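Side-chain contacts in superoxide dismutase [Fe] (Methanothermobacter thermautotrophicus, PDB 1MA1), which destroys superoxide radicals in the cell, using one bound iron per subunit to convert them into hydrogen peroxide and molecular oxygen: residues V62-K65 with A66-E70; F73-G76 with G77-H81. One frame throughout, in Å; residues are numbered along the deposited sequence.

Contact 1 (V62-K65 with A66-E70); sequences VDIK and AALKE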
# COMPACT_ATOMS: atom_id res chain seq x y z
N VAL A 62 -0.91 -18.13 -15.33
CA VAL A 62 -0.50 -16.73 -15.24
C VAL A 62 -0.07 -16.38 -13.83
O VAL A 62 -0.44 -17.06 -12.87
CB VAL A 62 -1.65 -15.78 -15.65
CG1 VAL A 62 -2.10 -16.09 -17.04
CG2 VAL A 62 -2.81 -15.93 -14.70
N ASP A 63 0.70 -15.30 -13.71
CA ASP A 63 0.92 -14.68 -12.42
C ASP A 63 -0.31 -13.88 -11.96
O ASP A 63 -0.44 -12.70 -12.28
CB ASP A 63 2.15 -13.77 -12.49
CG ASP A 63 2.45 -13.09 -11.15
OD1 ASP A 63 3.47 -12.39 -11.06
OD2 ASP A 63 1.66 -13.26 -10.19
N ILE A 64 -1.21 -14.51 -11.21
CA ILE A 64 -2.50 -13.88 -10.99
C ILE A 64 -2.42 -12.83 -9.89
O ILE A 64 -3.25 -11.91 -9.85
CB ILE A 64 -3.62 -14.86 -10.59
CG1 ILE A 64 -3.37 -15.38 -9.19
CG2 ILE A 64 -3.72 -16.02 -11.57
CD1 ILE A 64 -4.60 -15.95 -8.61
N LYS A 65 -1.43 -12.96 -9.01
CA LYS A 65 -1.17 -11.92 -8.03
C LYS A 65 -0.90 -10.62 -8.75
O LYS A 65 -1.57 -9.61 -8.50
CB LYS A 65 0.04 -12.30 -7.15
CG LYS A 65 0.39 -11.22 -6.11
CD LYS A 65 1.52 -11.63 -5.16
CE LYS A 65 2.80 -11.84 -5.92
NZ LYS A 65 3.98 -12.06 -5.04
N ALA A 66 0.08 -10.64 -9.65
CA ALA A 66 0.39 -9.45 -10.43
C ALA A 66 -0.83 -9.00 -11.24
O ALA A 66 -1.16 -7.80 -11.27
CB ALA A 66 1.56 -9.73 -11.35
N ALA A 67 -1.48 -9.95 -11.89
CA ALA A 67 -2.61 -9.64 -12.76
C ALA A 67 -3.74 -8.93 -11.99
O ALA A 67 -4.25 -7.90 -12.44
CB ALA A 67 -3.15 -10.92 -13.39
N LEU A 68 -4.12 -9.49 -10.85
CA LEU A 68 -5.26 -8.95 -10.12
C LEU A 68 -4.92 -7.62 -9.46
O LEU A 68 -5.78 -6.75 -9.33
CB LEU A 68 -5.74 -9.96 -9.08
CG LEU A 68 -6.13 -11.32 -9.65
CD1 LEU A 68 -6.77 -12.14 -8.57
CD2 LEU A 68 -7.12 -11.15 -10.76
N LYS A 69 -3.67 -7.44 -9.04
CA LYS A 69 -3.25 -6.14 -8.52
C LYS A 69 -3.39 -5.08 -9.59
O LYS A 69 -3.93 -4.01 -9.35
CB LYS A 69 -1.81 -6.17 -8.02
CG LYS A 69 -1.63 -6.91 -6.71
CD LYS A 69 -0.21 -6.80 -6.19
CE LYS A 69 -0.10 -7.37 -4.79
NZ LYS A 69 1.19 -7.03 -4.11
N GLU A 70 -2.89 -5.39 -10.78
CA GLU A 70 -2.99 -4.47 -11.89
C GLU A 70 -4.45 -4.24 -12.30
O GLU A 70 -4.85 -3.12 -12.60
CB GLU A 70 -2.21 -5.00 -13.09
CG GLU A 70 -2.04 -3.98 -14.16
CD GLU A 70 -1.13 -4.45 -15.25
OE1 GLU A 70 -1.64 -4.76 -16.35
OE2 GLU A 70 0.09 -4.53 -14.98
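The carboxylate of Asp63 lies over the first turn of helix 64-86, its OD2 on Ala66 N and its OD1 beside Ala66 CB. This is an N-cap: Asp63 stands just before the helix and accepts the amide hydrogen of Ala66 through OD2 at 3.1 Å, along an almost straight N-H...O line of 177°. CG is anti to the backbone N (chi1 -179°), which sets CG beside the carbonyl carbon and lets OD2 reach the amide of Ala66, and the amide meets OD2 from above the carboxylate plane. The negative charge at this end of the helix probably interacts favourably with the helix dipole. Asp63 O takes Ala67 N at 3.0 Å, so one residue secures two amides of the opening turn; Ile64 O and Lys65 O continue the pattern to Leu68 N and Lys69 N.

On the buried flank, Ile64 CD1 and Leu68 CD1 touch loosely at 4.4 Å, one turn apart. Leu68 also packs on Ile146 of the second subunit, and an alanine here would probably leave Ile64 CD1 without this neighbour and open a gap against Ile146 of that subunit. Ala67 packs on Leu48 and Leu52 of helix 27-57, the partner arm of the alpha-hairpin.

Lys65 and Lys69 run side by side in the same direction, their NZ atoms 5.8 Å apart. Acidic groups of other chains probably offset these like charges: Lys65 bridges Glu128 of the second subunit and Glu70 of the third, while Lys69 pairs with Glu150 of the second. Beneath the ammonium ends, the aliphatic stems make a loose contact, Lys65 CG to Lys69 CE at 4.1 Å.

Contact 2 (F73-G76 with G77-H81); sequences FHVG and GYVLH. With FE (Fe (III) ion), chain G.
Residues 73-81 form a regular stretch of alpha-helix, in which Gly77 N, Tyr78 N, Val79 N and Leu80 N each bond to the carbonyl four residues back, from Phe73 O to Gly76 O, with Val79 N to Val75 O at 2.7 Å. At the end of this run His81 binds the iron(III) ion through NE2 at 2.1 Å; a water at 1.9 Å, His33, Asp167 and His171 complete the site. The other ring nitrogen is also held: His81 ND1 donates to Gly77 O at 2.9 Å. With CG beside its backbone N (chi1 -78°), the ring swings back along the helix, and Gly77 O lies at its edge, in the ring plane. That oxygen accepts His81 N at 3.2 Å as well, the two donors arriving from opposite faces of the carbonyl plane. Together with the iron bond, this second-shell hydrogen bond probably holds the imidazole in its rotation, and it would tend to make the metal-bound nitrogen a better donor to the iron.

On another flank, Val75 CG1 meets Val79 CG2 at 4.0 Å, the two branched side chains crossing at a slant. The His74 ring has Phe73 CD2 over one face, displaced toward the rim at 3.7 Å above its plane.

Around this part of the helix, His74 and Val75 rest on Ala45 and Tyr78 on Val42, Ala45 and Val42 both belonging to helix 27-57, while Val75 and Val79 also pack on Ile157 and Phe160, respectively, of the second subunit. The His81 ring meets Trp132, from strand 131-138, edge-to-face.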
# COMPACT_ATOMS: atom_id res chain seq x y z
N PHE A 73 -6.20 -1.86 -10.17
CA PHE A 73 -5.71 -0.51 -10.43
C PHE A 73 -6.46 0.13 -11.59
O PHE A 73 -6.99 1.23 -11.46
CB PHE A 73 -4.22 -0.57 -10.75
CG PHE A 73 -3.64 0.76 -11.16
CD1 PHE A 73 -3.49 1.78 -10.24
CD2 PHE A 73 -3.27 0.99 -12.49
CE1 PHE A 73 -3.00 3.01 -10.63
CE2 PHE A 73 -2.77 2.23 -12.89
CZ PHE A 73 -2.64 3.24 -11.95
N HIS A 74 -6.52 -0.55 -12.73
CA HIS A 74 -7.08 0.03 -13.94
C HIS A 74 -8.58 0.10 -13.92
O HIS A 74 -9.16 1.06 -14.42
CB HIS A 74 -6.64 -0.75 -15.17
CG HIS A 74 -5.27 -0.39 -15.64
ND1 HIS A 74 -4.29 -1.33 -15.84
CD2 HIS A 74 -4.71 0.82 -15.88
CE1 HIS A 74 -3.17 -0.71 -16.19
NE2 HIS A 74 -3.40 0.59 -16.22
N VAL A 75 -9.21 -0.93 -13.38
CA VAL A 75 -10.67 -0.94 -13.34
C VAL A 75 -11.16 0.09 -12.32
O VAL A 75 -12.16 0.80 -12.54
CB VAL A 75 -11.21 -2.34 -12.98
CG1 VAL A 75 -12.70 -2.28 -12.77
CG2 VAL A 75 -10.87 -3.32 -14.11
N GLY A 76 -10.41 0.20 -11.22
CA GLY A 76 -10.60 1.30 -10.29
C GLY A 76 -10.45 2.67 -10.92
O GLY A 76 -11.31 3.54 -10.74
N GLY A 77 -9.36 2.85 -11.66
CA GLY A 77 -9.24 4.01 -12.52
C GLY A 77 -10.45 4.25 -13.40
O GLY A 77 -11.01 5.34 -13.41
N TYR A 78 -10.86 3.22 -14.15
CA TYR A 78 -12.01 3.35 -15.02
C TYR A 78 -13.28 3.75 -14.26
O TYR A 78 -13.99 4.67 -14.67
CB TYR A 78 -12.27 2.04 -15.75
CG TYR A 78 -13.57 2.05 -16.52
CD1 TYR A 78 -13.63 2.56 -17.81
CD2 TYR A 78 -14.74 1.57 -15.95
CE1 TYR A 78 -14.81 2.60 -18.51
CE2 TYR A 78 -15.94 1.60 -16.64
CZ TYR A 78 -15.97 2.12 -17.92
OH TYR A 78 -17.17 2.16 -18.59
N VAL A 79 -13.57 3.03 -13.18
CA VAL A 79 -14.81 3.24 -12.43
C VAL A 79 -14.86 4.61 -11.77
O VAL A 79 -15.87 5.29 -11.87
CB VAL A 79 -14.99 2.17 -11.32
CG1 VAL A 79 -16.21 2.50 -10.50
CG2 VAL A 79 -15.15 0.79 -11.92
N LEU A 80 -13.79 5.02 -11.11
CA LEU A 80 -13.76 6.32 -10.44
C LEU A 80 -13.87 7.52 -11.38
O LEU A 80 -14.57 8.50 -11.07
CB LEU A 80 -12.48 6.46 -9.58
CG LEU A 80 -12.45 5.58 -8.33
CD1 LEU A 80 -11.11 5.62 -7.66
CD2 LEU A 80 -13.51 6.06 -7.39
N HIS A 81 -13.19 7.46 -12.54
CA HIS A 81 -13.31 8.55 -13.51
C HIS A 81 -14.75 8.58 -14.02
O HIS A 81 -15.32 9.65 -14.22
CB HIS A 81 -12.30 8.43 -14.67
CG HIS A 81 -10.90 8.85 -14.32
ND1 HIS A 81 -10.02 8.02 -13.67
CD2 HIS A 81 -10.21 10.00 -14.56
CE1 HIS A 81 -8.85 8.62 -13.53
NE2 HIS A 81 -8.93 9.83 -14.06
FE FE G . -7.62 11.20 -13.08
O HOH W 1 -6.93 9.76 -12.02

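Contacts 1 and 2 are consecutive parts of one continuous helix, 64-86, their centres 16 Å apart, with two residues between Glu70 and Phe73. Contact 1 starts the helix at the periphery, its centre about 23 Å from that of the chain, away from the iron site and among charged groups of other subunits. The centre of contact 2 lies about 8 Å from that of the chain, where the same helix delivers a metal ligand; there the side chain of Leu80 is about 7 Å from that of Asp167. Both meet the second subunit, and one helix runs from its capped start to the iron ligand.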